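Local coordinates for ribulose bisphosphate carboxylase (Hyperthermus butylicus DSM 5456, PDB 6HUN), which probably fixes carbon dioxide onto ribulose 1,5-bisphosphate to give two molecules of 3-phosphoglycerate, as a form III Rubisco of an archaeal AMP degradation pathway, at residues A173-P178 / K203-F208; Y182-Y187 / P212-E217; G239-V244 / N263-I268; F377-G382 / D399-V404. All coordinates share one frame; numbering follows the deposited sequence. Where two conformers were deposited one is given.

Contact 1 (A173-P178 / K203-F208)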
loop_
_atom_site.group_PDB
_atom_site.type_symbol
_atom_site.label_atom_id
_atom_site.label_comp_id
_atom_site.label_asym_id
_atom_site.label_seq_id
_atom_site.Cartn_x
_atom_site.Cartn_y
_atom_site.Cartn_z
ATOM N N ALA A 173 17.994 2.793 19.778
ATOM C CA ALA A 173 18.158 3.379 18.446
ATOM C C ALA A 173 17.871 4.877 18.487
ATOM O O ALA A 173 17.077 5.339 19.308
ATOM C CB ALA A 173 17.217 2.685 17.451
ATOM N N THR A 174 18.532 5.645 17.615
ATOM C CA THR A 174 18.302 7.090 17.492
ATOM C C THR A 174 18.286 7.503 16.029
ATOM O O THR A 174 19.213 7.161 15.297
ATOM C CB THR A 174 19.387 7.908 18.192
ATOM O OG1 THR A 174 19.280 7.702 19.596
ATOM C CG2 THR A 174 19.220 9.419 17.901
ATOM N N VAL A 175 17.273 8.269 15.640
ATOM C CA VAL A 175 17.244 9.041 14.393
ATOM C C VAL A 175 17.803 10.449 14.620
ATOM O O VAL A 175 17.365 11.162 15.539
ATOM C CB VAL A 175 15.818 9.125 13.837
ATOM C CG1 VAL A 175 15.785 9.882 12.485
ATOM C CG2 VAL A 175 15.217 7.743 13.733
ATOM N N PRO A 176 18.765 10.885 13.806
ATOM C CA PRO A 176 19.273 12.258 13.900
ATOM C C PRO A 176 18.173 13.308 13.848
ATOM O O PRO A 176 17.083 13.101 13.319
ATOM C CB PRO A 176 20.192 12.377 12.678
ATOM C CG PRO A 176 20.643 10.980 12.414
ATOM C CD PRO A 176 19.508 10.079 12.821
ATOM N N LYS A 177 18.478 14.456 14.425
ATOM C CA LYS A 177 17.646 15.617 14.283
ATOM C C LYS A 177 18.514 16.739 13.736
ATOM O O LYS A 177 19.625 16.952 14.241
ATOM C CB LYS A 177 17.009 16.036 15.615
ATOM C CG LYS A 177 15.986 15.049 16.158
ATOM C CD LYS A 177 15.477 15.483 17.551
ATOM C CE LYS A 177 14.496 16.684 17.498
ATOM N NZ LYS A 177 13.103 16.268 17.145
ATOM N N PRO A 178 18.070 17.456 12.687
ATOM C CA PRO A 178 16.807 17.207 11.969
ATOM C C PRO A 178 16.898 15.955 11.117
ATOM O O PRO A 178 18.021 15.498 10.863
ATOM C CB PRO A 178 16.658 18.450 11.099
ATOM C CG PRO A 178 18.107 18.888 10.862
ATOM C CD PRO A 178 18.815 18.605 12.135
ATOM N N LYS A 203 19.699 5.333 13.020
ATOM C CA LYS A 203 18.579 4.985 12.141
ATOM C C LYS A 203 18.283 6.122 11.198
ATOM O O LYS A 203 18.089 7.260 11.629
ATOM C CB LYS A 203 17.342 4.660 12.974
ATOM C CG LYS A 203 16.071 4.170 12.249
ATOM C CD LYS A 203 15.024 4.020 13.378
ATOM C CE LYS A 203 13.690 3.522 12.878
ATOM N NZ LYS A 203 12.566 4.523 12.987
ATOM N N ASP A 204 18.160 5.802 9.907
ATOM C CA ASP A 204 17.715 6.802 8.966
ATOM C C ASP A 204 16.258 7.119 9.225
ATOM O O ASP A 204 15.486 6.254 9.648
ATOM C CB ASP A 204 17.815 6.258 7.527
ATOM C CG ASP A 204 19.185 6.358 6.940
ATOM O OD1 ASP A 204 20.138 6.999 7.538
ATOM O OD2 ASP A 204 19.309 5.750 5.850
ATOM N N ASP A 205 15.833 8.320 8.878
ATOM C CA ASP A 205 14.392 8.503 8.970
ATOM C C ASP A 205 13.710 7.925 7.725
ATOM O O ASP A 205 14.360 7.577 6.736
ATOM C CB ASP A 205 14.047 9.972 9.179
ATOM C CG ASP A 205 12.814 10.160 10.072
ATOM O OD1 ASP A 205 12.701 9.492 11.126
ATOM O OD2 ASP A 205 11.943 10.968 9.715
ATOM N N GLU A 206 12.364 7.790 7.798
ATOM C CA GLU A 206 11.605 7.075 6.771
ATOM C C GLU A 206 11.694 7.720 5.397
ATOM O O GLU A 206 11.509 7.025 4.382
ATOM C CB GLU A 206 10.132 6.950 7.205
ATOM C CG GLU A 206 9.335 8.237 7.101
ATOM C CD GLU A 206 9.656 9.239 8.185
ATOM O OE1 GLU A 206 9.326 10.436 7.981
ATOM O OE2 GLU A 206 10.240 8.840 9.232
ATOM N N ASN A 207 11.979 8.996 5.308
ATOM C CA ASN A 207 11.976 9.616 3.988
ATOM C C ASN A 207 13.383 9.864 3.497
ATOM O O ASN A 207 13.587 10.537 2.489
ATOM C CB ASN A 207 11.096 10.891 3.960
ATOM C CG ASN A 207 11.622 12.003 4.811
ATOM O OD1 ASN A 207 12.525 11.799 5.598
ATOM N ND2 ASN A 207 11.088 13.211 4.630
ATOM N N PHE A 208 14.375 9.301 4.183
ATOM C CA PHE A 208 15.744 9.348 3.677
ATOM C C PHE A 208 15.869 8.228 2.661
ATOM O O PHE A 208 15.387 7.116 2.907
ATOM C CB PHE A 208 16.731 9.160 4.806
ATOM C CG PHE A 208 17.983 9.951 4.649
ATOM C CD1 PHE A 208 18.273 10.599 3.445
ATOM C CD2 PHE A 208 18.902 10.022 5.683
ATOM C CE1 PHE A 208 19.440 11.321 3.261
ATOM C CE2 PHE A 208 20.074 10.739 5.512
ATOM C CZ PHE A 208 20.346 11.393 4.284
#

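Contact 2 (Y182-Y187 / P212-E217)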
loop_
_atom_site.group_PDB
_atom_site.type_symbol
_atom_site.label_atom_id
_atom_site.label_comp_id
_atom_site.label_asym_id
_atom_site.label_seq_id
_atom_site.Cartn_x
_atom_site.Cartn_y
_atom_site.Cartn_z
ATOM N N TYR A 182 21.541 17.165 6.245
ATOM C CA TYR A 182 22.959 16.895 6.431
ATOM C C TYR A 182 23.597 16.406 5.128
ATOM O O TYR A 182 23.034 15.560 4.422
ATOM C CB TYR A 182 23.147 15.838 7.536
ATOM C CG TYR A 182 22.823 16.323 8.940
ATOM C CD1 TYR A 182 23.590 17.324 9.532
ATOM C CD2 TYR A 182 21.753 15.790 9.668
ATOM C CE1 TYR A 182 23.312 17.783 10.804
ATOM C CE2 TYR A 182 21.456 16.251 10.959
ATOM C CZ TYR A 182 22.244 17.249 11.516
ATOM O OH TYR A 182 22.007 17.746 12.789
ATOM N N THR A 183 24.784 16.921 4.820
ATOM C CA THR A 183 25.604 16.293 3.791
ATOM C C THR A 183 26.164 14.971 4.326
ATOM O O THR A 183 26.071 14.685 5.525
ATOM C CB THR A 183 26.725 17.235 3.344
ATOM O OG1 THR A 183 27.570 17.537 4.458
ATOM C CG2 THR A 183 26.141 18.519 2.777
ATOM N N PRO A 184 26.703 14.110 3.453
ATOM C CA PRO A 184 27.311 12.876 3.969
ATOM C C PRO A 184 28.332 13.144 5.063
ATOM O O PRO A 184 28.248 12.520 6.130
ATOM C CB PRO A 184 27.927 12.254 2.720
ATOM C CG PRO A 184 27.003 12.698 1.608
ATOM C CD PRO A 184 26.615 14.100 1.974
ATOM N N GLU A 185 29.255 14.093 4.844
ATOM C CA GLU A 185 30.251 14.417 5.869
ATOM C C GLU A 185 29.564 14.790 7.179
ATOM O O GLU A 185 29.879 14.228 8.237
ATOM C CB GLU A 185 31.186 15.537 5.374
ATOM C CG GLU A 185 30.450 16.823 4.933
ATOM C CD GLU A 185 30.244 16.989 3.399
ATOM O OE1 GLU A 185 30.636 18.050 2.858
ATOM O OE2 GLU A 185 29.686 16.070 2.742
ATOM N N GLU A 186 28.568 15.687 7.110
ATOM C CA GLU A 186 27.895 16.159 8.317
ATOM C C GLU A 186 27.131 15.033 9.002
ATOM O O GLU A 186 27.238 14.850 10.219
ATOM C CB GLU A 186 26.971 17.339 7.994
ATOM C CG GLU A 186 27.708 18.584 7.476
ATOM C CD GLU A 186 26.813 19.547 6.673
ATOM O OE1 GLU A 186 25.591 19.267 6.516
ATOM O OE2 GLU A 186 27.337 20.589 6.200
ATOM N N TYR A 187 26.361 14.254 8.234
ATOM C CA TYR A 187 25.658 13.107 8.813
ATOM C C TYR A 187 26.601 12.139 9.536
ATOM O O TYR A 187 26.232 11.548 10.558
ATOM C CB TYR A 187 24.915 12.370 7.715
ATOM C CG TYR A 187 23.731 11.570 8.183
ATOM C CD1 TYR A 187 23.722 10.184 8.065
ATOM C CD2 TYR A 187 22.609 12.198 8.715
ATOM C CE1 TYR A 187 22.616 9.438 8.454
ATOM C CE2 TYR A 187 21.490 11.446 9.095
ATOM C CZ TYR A 187 21.524 10.066 8.975
ATOM O OH TYR A 187 20.443 9.279 9.353
ATOM N N PRO A 212 19.768 13.941 -3.944
ATOM C CA PRO A 212 21.059 14.481 -4.388
ATOM C C PRO A 212 21.909 15.115 -3.293
ATOM O O PRO A 212 23.149 15.076 -3.378
ATOM C CB PRO A 212 20.641 15.513 -5.448
ATOM C CG PRO A 212 19.410 14.928 -6.032
ATOM C CD PRO A 212 18.675 14.263 -4.890
ATOM N N PHE A 213 21.299 15.724 -2.276
ATOM C CA PHE A 213 22.137 16.419 -1.306
ATOM C C PHE A 213 22.911 15.452 -0.421
ATOM O O PHE A 213 23.844 15.883 0.262
ATOM C CB PHE A 213 21.302 17.375 -0.447
ATOM C CG PHE A 213 20.403 16.678 0.528
ATOM C CD1 PHE A 213 20.839 16.395 1.818
ATOM C CD2 PHE A 213 19.120 16.297 0.155
ATOM C CE1 PHE A 213 20.019 15.742 2.719
ATOM C CE2 PHE A 213 18.279 15.637 1.063
ATOM C CZ PHE A 213 18.751 15.352 2.338
ATOM N N CYS A 214 22.566 14.164 -0.453
ATOM C CA CYS A 214 23.128 13.135 0.419
ATOM C C CYS A 214 22.823 11.754 -0.151
ATOM O O CYS A 214 21.930 11.040 0.332
ATOM C CB CYS A 214 22.567 13.230 1.844
ATOM S SG CYS A 214 23.601 12.348 3.078
ATOM N N ARG A 215 23.567 11.386 -1.183
ATOM C CA ARG A 215 23.354 10.122 -1.854
ATOM C C ARG A 215 23.661 8.951 -0.947
ATOM O O ARG A 215 24.515 9.028 -0.040
ATOM C CB ARG A 215 24.214 10.043 -3.100
ATOM C CG ARG A 215 24.036 11.260 -3.887
ATOM C CD ARG A 215 22.828 11.141 -4.777
ATOM N NE ARG A 215 22.806 12.261 -5.702
ATOM C CZ ARG A 215 23.748 12.500 -6.619
ATOM N NH1 ARG A 215 23.649 13.561 -7.411
ATOM N NH2 ARG A 215 24.786 11.681 -6.757
ATOM N N PHE A 216 23.009 7.833 -1.271
ATOM C CA PHE A 216 23.031 6.671 -0.399
ATOM C C PHE A 216 24.458 6.205 -0.155
ATOM O O PHE A 216 24.874 6.028 1.001
ATOM C CB PHE A 216 22.197 5.534 -0.982
ATOM C CG PHE A 216 22.110 4.333 -0.056
ATOM C CD1 PHE A 216 21.131 4.270 0.917
ATOM C CD2 PHE A 216 23.045 3.305 -0.134
ATOM C CE1 PHE A 216 21.035 3.176 1.802
ATOM C CE2 PHE A 216 22.966 2.215 0.746
ATOM C CZ PHE A 216 21.972 2.156 1.702
ATOM N N GLU A 217 25.238 6.049 -1.236
ATOM C CA GLU A 217 26.569 5.468 -1.086
ATOM C C GLU A 217 27.482 6.386 -0.290
ATOM O O GLU A 217 28.212 5.934 0.600
ATOM C CB GLU A 217 27.175 5.145 -2.454
ATOM C CG GLU A 217 28.683 4.856 -2.339
ATOM C CD GLU A 217 29.196 3.735 -3.231
ATOM O OE1 GLU A 217 28.559 3.448 -4.268
ATOM O OE2 GLU A 217 30.272 3.171 -2.908
#

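Contact 3 (G239-V244 / N263-I268)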
loop_
_atom_site.group_PDB
_atom_site.type_symbol
_atom_site.label_atom_id
_atom_site.label_comp_id
_atom_site.label_asym_id
_atom_site.label_seq_id
_atom_site.Cartn_x
_atom_site.Cartn_y
_atom_site.Cartn_z
ATOM N N GLY A 239 25.348 -0.793 14.810
ATOM C CA GLY A 239 24.789 -1.060 13.492
ATOM C C GLY A 239 24.081 0.162 12.954
ATOM O O GLY A 239 23.797 1.093 13.687
ATOM N N TYR A 240 23.758 0.134 11.641
ATOM C CA TYR A 240 23.124 1.271 10.977
ATOM C C TYR A 240 21.846 0.777 10.296
ATOM O O TYR A 240 21.901 -0.204 9.544
ATOM C CB TYR A 240 24.094 1.853 9.941
ATOM C CG TYR A 240 23.614 2.994 9.090
ATOM C CD1 TYR A 240 22.575 3.826 9.493
ATOM C CD2 TYR A 240 24.180 3.220 7.835
ATOM C CE1 TYR A 240 22.144 4.875 8.678
ATOM C CE2 TYR A 240 23.764 4.257 7.026
ATOM C CZ TYR A 240 22.755 5.073 7.440
ATOM O OH TYR A 240 22.360 6.100 6.627
ATOM N N LEU A 241 20.703 1.401 10.598
ATOM C CA LEU A 241 19.447 0.993 9.935
ATOM C C LEU A 241 19.364 1.899 8.711
ATOM O O LEU A 241 18.776 2.977 8.745
ATOM C CB LEU A 241 18.224 1.100 10.868
ATOM C CG LEU A 241 18.314 0.414 12.250
ATOM C CD1 LEU A 241 17.100 0.733 13.184
ATOM C CD2 LEU A 241 18.529 -1.108 12.112
ATOM N N ALA A 242 19.983 1.448 7.619
ATOM C CA ALA A 242 20.111 2.227 6.395
ATOM C C ALA A 242 18.859 2.065 5.568
ATOM O O ALA A 242 18.451 0.939 5.263
ATOM C CB ALA A 242 21.313 1.764 5.564
ATOM N N ASN A 243 18.278 3.182 5.161
ATOM C CA ASN A 243 17.003 3.138 4.440
ATOM C C ASN A 243 17.258 2.818 2.954
ATOM O O ASN A 243 17.796 3.648 2.216
ATOM C CB ASN A 243 16.263 4.453 4.626
ATOM C CG ASN A 243 14.777 4.319 4.296
ATOM O OD1 ASN A 243 14.405 3.452 3.550
ATOM N ND2 ASN A 243 13.923 5.113 4.937
ATOM N N VAL A 244 16.861 1.623 2.528
ATOM C CA VAL A 244 17.050 1.167 1.142
ATOM C C VAL A 244 15.769 1.296 0.338
ATOM O O VAL A 244 15.677 0.752 -0.782
ATOM C CB VAL A 244 17.589 -0.279 1.086
ATOM C CG1 VAL A 244 18.970 -0.389 1.761
ATOM C CG2 VAL A 244 16.578 -1.247 1.754
ATOM N N ASN A 263 27.882 -3.854 7.115
ATOM C CA ASN A 263 26.738 -3.528 7.968
ATOM C C ASN A 263 25.727 -4.670 7.898
ATOM O O ASN A 263 25.628 -5.367 6.878
ATOM C CB ASN A 263 26.083 -2.208 7.531
ATOM C CG ASN A 263 25.030 -1.706 8.522
ATOM O OD1 ASN A 263 25.358 -1.410 9.665
ATOM N ND2 ASN A 263 23.757 -1.587 8.073
ATOM N N LYS A 264 24.972 -4.866 8.989
ATOM C CA LYS A 264 24.151 -6.055 9.144
ATOM C C LYS A 264 22.658 -5.750 9.062
ATOM O O LYS A 264 21.846 -6.675 9.209
ATOM C CB LYS A 264 24.437 -6.752 10.451
ATOM C CG LYS A 264 25.919 -7.276 10.518
ATOM C CD LYS A 264 26.077 -8.351 9.452
ATOM C CE LYS A 264 25.711 -9.735 10.022
ATOM N NZ LYS A 264 25.828 -10.839 9.012
ATOM N N PHE A 265 22.300 -4.512 8.783
ATOM C CA PHE A 265 20.895 -4.098 8.826
ATOM C C PHE A 265 20.533 -3.295 7.577
ATOM O O PHE A 265 21.335 -2.477 7.087
ATOM C CB PHE A 265 20.603 -3.222 10.031
ATOM C CG PHE A 265 20.871 -3.878 11.344
ATOM C CD1 PHE A 265 19.807 -4.464 12.047
ATOM C CD2 PHE A 265 22.159 -3.887 11.890
ATOM C CE1 PHE A 265 19.997 -5.070 13.248
ATOM C CE2 PHE A 265 22.368 -4.484 13.163
ATOM C CZ PHE A 265 21.253 -5.080 13.817
ATOM N N ILE A 266 19.272 -3.465 7.115
ATOM C CA ILE A 266 18.650 -2.563 6.149
ATOM C C ILE A 266 17.296 -2.180 6.713
ATOM O O ILE A 266 16.704 -2.941 7.488
ATOM C CB ILE A 266 18.514 -3.195 4.720
ATOM C CG1 ILE A 266 17.758 -4.529 4.827
ATOM C CG2 ILE A 266 19.953 -3.366 4.152
ATOM C CD1 ILE A 266 17.352 -5.245 3.438
ATOM N N MET A 267 16.815 -0.994 6.350
ATOM C CA MET A 267 15.464 -0.566 6.651
ATOM C C MET A 267 14.692 -0.396 5.359
ATOM O O MET A 267 15.236 0.127 4.378
ATOM C CB MET A 267 15.492 0.766 7.434
ATOM C CG MET A 267 14.135 1.405 7.641
ATOM S SD MET A 267 14.589 2.850 8.684
ATOM C CE MET A 267 13.452 4.086 8.118
ATOM N N ILE A 268 13.409 -0.766 5.395
ATOM C CA ILE A 268 12.527 -0.610 4.231
ATOM C C ILE A 268 11.156 -0.126 4.699
ATOM O O ILE A 268 10.638 -0.556 5.746
ATOM C CB ILE A 268 12.412 -1.887 3.414
ATOM C CG1 ILE A 268 11.542 -1.593 2.168
ATOM C CG2 ILE A 268 11.748 -3.026 4.217
ATOM C CD1 ILE A 268 11.728 -2.627 1.131
#

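Contact 4 (F377-G382 / D399-V404)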
loop_
_atom_site.group_PDB
_atom_site.type_symbol
_atom_site.label_atom_id
_atom_site.label_comp_id
_atom_site.label_asym_id
_atom_site.label_seq_id
_atom_site.Cartn_x
_atom_site.Cartn_y
_atom_site.Cartn_z
ATOM N N PHE A 377 11.358 -8.102 16.889
ATOM C CA PHE A 377 11.561 -7.036 17.905
ATOM C C PHE A 377 10.499 -5.950 17.764
ATOM O O PHE A 377 10.494 -5.234 16.763
ATOM C CB PHE A 377 12.925 -6.371 17.729
ATOM C CG PHE A 377 13.983 -6.811 18.710
ATOM C CD1 PHE A 377 13.790 -6.692 20.115
ATOM C CD2 PHE A 377 15.180 -7.322 18.240
ATOM C CE1 PHE A 377 14.786 -7.090 21.031
ATOM C CE2 PHE A 377 16.156 -7.734 19.129
ATOM C CZ PHE A 377 15.974 -7.644 20.507
ATOM N N PRO A 378 9.649 -5.734 18.754
ATOM C CA PRO A 378 8.785 -4.555 18.730
ATOM C C PRO A 378 9.659 -3.340 18.956
ATOM O O PRO A 378 10.627 -3.379 19.740
ATOM C CB PRO A 378 7.829 -4.761 19.923
ATOM C CG PRO A 378 8.034 -6.139 20.369
ATOM C CD PRO A 378 9.411 -6.605 19.918
ATOM N N VAL A 379 9.296 -2.255 18.294
ATOM C CA VAL A 379 9.989 -0.986 18.448
ATOM C C VAL A 379 9.070 -0.020 19.184
ATOM O O VAL A 379 7.907 0.155 18.799
ATOM C CB VAL A 379 10.403 -0.440 17.079
ATOM C CG1 VAL A 379 10.973 0.974 17.223
ATOM C CG2 VAL A 379 11.352 -1.470 16.404
ATOM N N ALA A 380 9.585 0.566 20.261
ATOM C CA ALA A 380 8.832 1.564 21.018
ATOM C C ALA A 380 9.401 2.949 20.740
ATOM O O ALA A 380 10.620 3.127 20.617
ATOM C CB ALA A 380 8.889 1.250 22.511
ATOM N N SER A 381 8.532 3.938 20.657
ATOM C CA SER A 381 8.995 5.274 20.336
ATOM C C SER A 381 7.898 6.237 20.735
ATOM O O SER A 381 6.754 5.837 20.953
ATOM C CB SER A 381 9.305 5.421 18.849
ATOM O OG SER A 381 8.120 5.830 18.198
ATOM N N GLY A 382 8.248 7.510 20.777
ATOM C CA GLY A 382 7.286 8.524 21.196
ATOM C C GLY A 382 7.775 9.388 22.323
ATOM O O GLY A 382 7.216 9.384 23.426
ATOM N N ASP A 399 12.543 -7.332 25.711
ATOM C CA ASP A 399 12.813 -7.650 24.307
ATOM C C ASP A 399 12.126 -6.630 23.396
ATOM O O ASP A 399 11.125 -6.907 22.714
ATOM C CB ASP A 399 12.390 -9.083 23.985
ATOM C CG ASP A 399 13.417 -10.111 24.422
ATOM O OD1 ASP A 399 14.578 -9.731 24.717
ATOM O OD2 ASP A 399 13.058 -11.305 24.467
ATOM N N ILE A 400 12.706 -5.414 23.381
ATOM C CA ILE A 400 12.221 -4.298 22.578
ATOM C C ILE A 400 13.416 -3.518 22.072
ATOM O O ILE A 400 14.499 -3.539 22.657
ATOM C CB ILE A 400 11.303 -3.320 23.374
ATOM C CG1 ILE A 400 12.086 -2.694 24.541
ATOM C CG2 ILE A 400 10.104 -4.049 23.900
ATOM C CD1 ILE A 400 11.233 -1.743 25.407
ATOM N N ILE A 401 13.170 -2.728 21.035
ATOM C CA ILE A 401 14.061 -1.658 20.623
ATOM C C ILE A 401 13.392 -0.347 21.016
ATOM O O ILE A 401 12.224 -0.121 20.697
ATOM C CB ILE A 401 14.335 -1.719 19.113
ATOM C CG1 ILE A 401 14.984 -3.054 18.754
ATOM C CG2 ILE A 401 15.190 -0.499 18.717
ATOM C CD1 ILE A 401 14.878 -3.325 17.215
ATOM N N MET A 402 14.088 0.494 21.803
ATOM C CA MET A 402 13.565 1.814 22.104
ATOM C C MET A 402 14.220 2.863 21.237
ATOM O O MET A 402 15.446 2.942 21.147
ATOM C CB MET A 402 13.786 2.150 23.587
ATOM C CG MET A 402 13.713 0.918 24.416
ATOM S SD MET A 402 13.655 1.281 26.257
ATOM C CE MET A 402 12.050 1.982 26.287
ATOM N N GLN A 403 13.401 3.678 20.603
ATOM C CA GLN A 403 13.931 4.802 19.870
ATOM C C GLN A 403 13.951 6.006 20.789
ATOM O O GLN A 403 12.911 6.413 21.322
ATOM C CB GLN A 403 13.081 5.019 18.620
ATOM C CG GLN A 403 13.675 5.921 17.638
ATOM C CD GLN A 403 12.778 5.988 16.427
ATOM O OE1 GLN A 403 12.426 4.959 15.889
ATOM N NE2 GLN A 403 12.347 7.195 16.045
ATOM N N VAL A 404 15.131 6.557 21.017
ATOM C CA VAL A 404 15.259 7.501 22.118
ATOM C C VAL A 404 15.937 8.755 21.616
ATOM O O VAL A 404 16.808 9.318 22.303
ATOM C CB VAL A 404 16.033 6.924 23.335
ATOM C CG1 VAL A 404 15.223 5.878 24.059
ATOM C CG2 VAL A 404 17.431 6.366 22.941
HETATM O O HOH W 1 10.946 8.059 21.503
#

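Contact 1 (A173-P178 / K203-F208)
At the C-terminal mouth of the Rubisco alpha/beta barrel, where the predicted magnesium ligands Lys-203, Asp-205 and Glu-206 gather, Val-175 packs against Lys-203 and Asp-205. A backbone bond from Lys-203 N to Thr-174 O (3.0 Å) joins the ends of the first two barrel strands. Beyond it Val-175 CA makes a CA-H...O contact with Lys-203 O at 3.4 Å; this buried oxygen has no hydrogen-bond donor in the model. The two methyls of Val-175 divide the work. CG2 lies against the aliphatic stem of Lys-203, 3.7 Å from CD, whereas CG1, anti to the backbone N (chi1 -177°), meets Asp-205 OD1 at 3.4 Å in one of the two conformers of the aspartate. Replacing this valine by alanine would remove both methyls and would probably open a gap beside the Lys-203 stem, leaving it freer to move. The lysine is not carbamylated here; its chain runs on to Gln-403, with a calcium ion close by, while Asp-205, in that same conformer, forms a salt bridge with Lys-179. Thr-174 and Pro-176 pack outward on helix 184-196, and Lys-203 reaches across to His-293 and His-295 of strand 291-295.

Contact 2 (Y182-Y187 / P212-E217)
Cys-214 and Phe-213 close on the backbone of Tyr-182 and Thr-183 from the chain leading into helix 216-234. The thiol does much of the touching: Cys-214 SG, set anti to its own backbone N (chi1 -162°), lies alongside the start of the neighbouring helix, 3.6 Å from Pro-184 N and 3.7 Å from Pro-184 CD. The proline ring thus offers its CG and CD corner to the sulfur, and CD also rests near the carbonyl oxygen of Phe-213. The phenyl ring of Phe-213 takes a different approach. A chi1 of 71° swings the ring toward Tyr-182, and Tyr-182 O lies at its edge, near the plane, 3.5 Å from Phe-213 CE1. Cys-214 CB meets Tyr-182 O at 3.5 Å. This oxygen is buried without a hydrogen-bond partner in the model; the Phe-213 ring edge and Cys-214 CB and SG lie against it.

The backbone that receives these groups is fixed by a capping box at the first turn of helix 184-196. Thr-183 N donates to Glu-186 OE1 (3.0 Å), meeting the carboxylate from above its plane, and Glu-186 N returns a weak bond to Thr-183 OG1 (3.4 Å).

The contact therefore joins the starts of two successive outer helices of the barrel. Phe-213 also meets Trp-80 of the second subunit, Glu-186 bonds to Ser-79 of that subunit, and Pro-184 packs on Ala-218 in the first turn of helix 216-234, while Tyr-187 extends inward toward strand 239-243.

Contact 3 (G239-V244 / N263-I268)
Tyr-240 O is gripped by two donors, Asn-263 ND2 at 2.7 Å and 163° and, weakly, Ala-242 N, which closes an inverse gamma turn centred on Leu-241. ND2 lies in the carbonyl plane on a lone pair, and the oxygen in turn lies close to the amide plane of Asn-263. The other end of that amide works too: Asn-263 OD1 accepts Tyr-240 N at 3.0 Å, again on a lone pair. One side chain thereby takes both backbone polar groups of Tyr-240, bridging strands 239-243 and 265-269 of the parallel barrel where their main chains are splayed, within a beta-alpha-beta unit that crosses over through helix 248-260. Asn-263 CG stands anti to the backbone N (chi1 -171°), which extends the amide across the gap. A leucine in its place would have neither donor nor acceptor, and Tyr-240 N would probably lose its Asn-263 acceptor and Tyr-240 O its stronger donor.

Farther along, main-chain bonds take over around the pair Asn-243 and Met-267: Met-267 N donates to Ala-242 O (2.8 Å) and Val-244 N to Met-267 O (2.9 Å). The side chains then part to two faces. Toward the barrel interior, Leu-241 CD2 packs obliquely on the Phe-265 ring, 3.6 Å from its CD1, in the neighbourhood of Lys-203 and His-293. Toward helix 248-260, Val-244 CG1 lies 3.9 Å from Ile-266 CG2. Asn-243 bonds through OD1 to Thr-245 and through ND2 to Asp-205 O. Met-267 also points inward, and its chain bends at chi3 (145°), bringing CE to 3.4 Å from Asn-243 ND2.

Contact 4 (F377-G382 / D399-V404)
Parallel strand pairing in the Rubisco barrel joins strand 377-380 to strand 401-403, the seventh and eighth of its eight strands, linked by a beta-alpha-beta crossover through helix 389-396. Three nearly straight bonds form the ladder: Ile-401 N to Pro-378 O (2.9 Å), Ala-380 N to Ile-401 O (2.8 Å) and Gln-403 N to Ala-380 O (2.8 Å, 176°). At the N-terminal end of the strands Phe-377 and Ile-401 meet at about a right angle. Ile-401 CG1, placed anti to the carbonyl carbon (chi1 -60°), makes a CH-pi contact over one face of the phenyl ring, 4.2 Å from its centroid, while the edge of that ring adjoins the peptide between Asp-399 and Ile-400. Asp-399 OD1 forms a salt bridge with Arg-161. Val-379 CG2 continues this packing against Ile-401 CB at 4.0 Å, on the side that faces His-326. Ala-380 and Met-402 turn the other way, to helix 389-396. Past the ladder, Ser-381 CB and Gln-403 CB touch at 3.8 Å, and a water accepts from Gly-382 N and donates to Gln-403 O (2.6 Å). The polar ends then diverge, Ser-381 OG to His-328 and Gln-403 OE1 to Lys-203. Among the inward-facing side chains, apolar Phe-377, Val-379 and Ile-401 thus give way to polar Ser-381 and Gln-403, consistent with predicted substrate binding by Ser-381, Gly-382, Gln-403 and Val-404.

In the fold
Contacts 1, 3 and 4 all reach the eight-stranded barrel, and contact 1 lies between the other two. Its Asp-204 is held by contact 3, with OD1 2.6 Å from Tyr-240 OH and OD2 2.9 Å from Asn-243 N. On its other flank, Ala-173 N lies 2.9 Å from Met-402 O of contact 4, which closes the barrel between its first and last strands. Contact 2 stands outside, its centre 13 Å from that of contact 1, yet Tyr-187 OH also meets Asp-204 OD1 (2.9 Å). Contacts 1 and 2 both touch the second subunit. The calcium ion lies about 3 Å from the nearest side-chain atom of Lys-203 and about 4 Å from that of Gln-403, in the predicted active site.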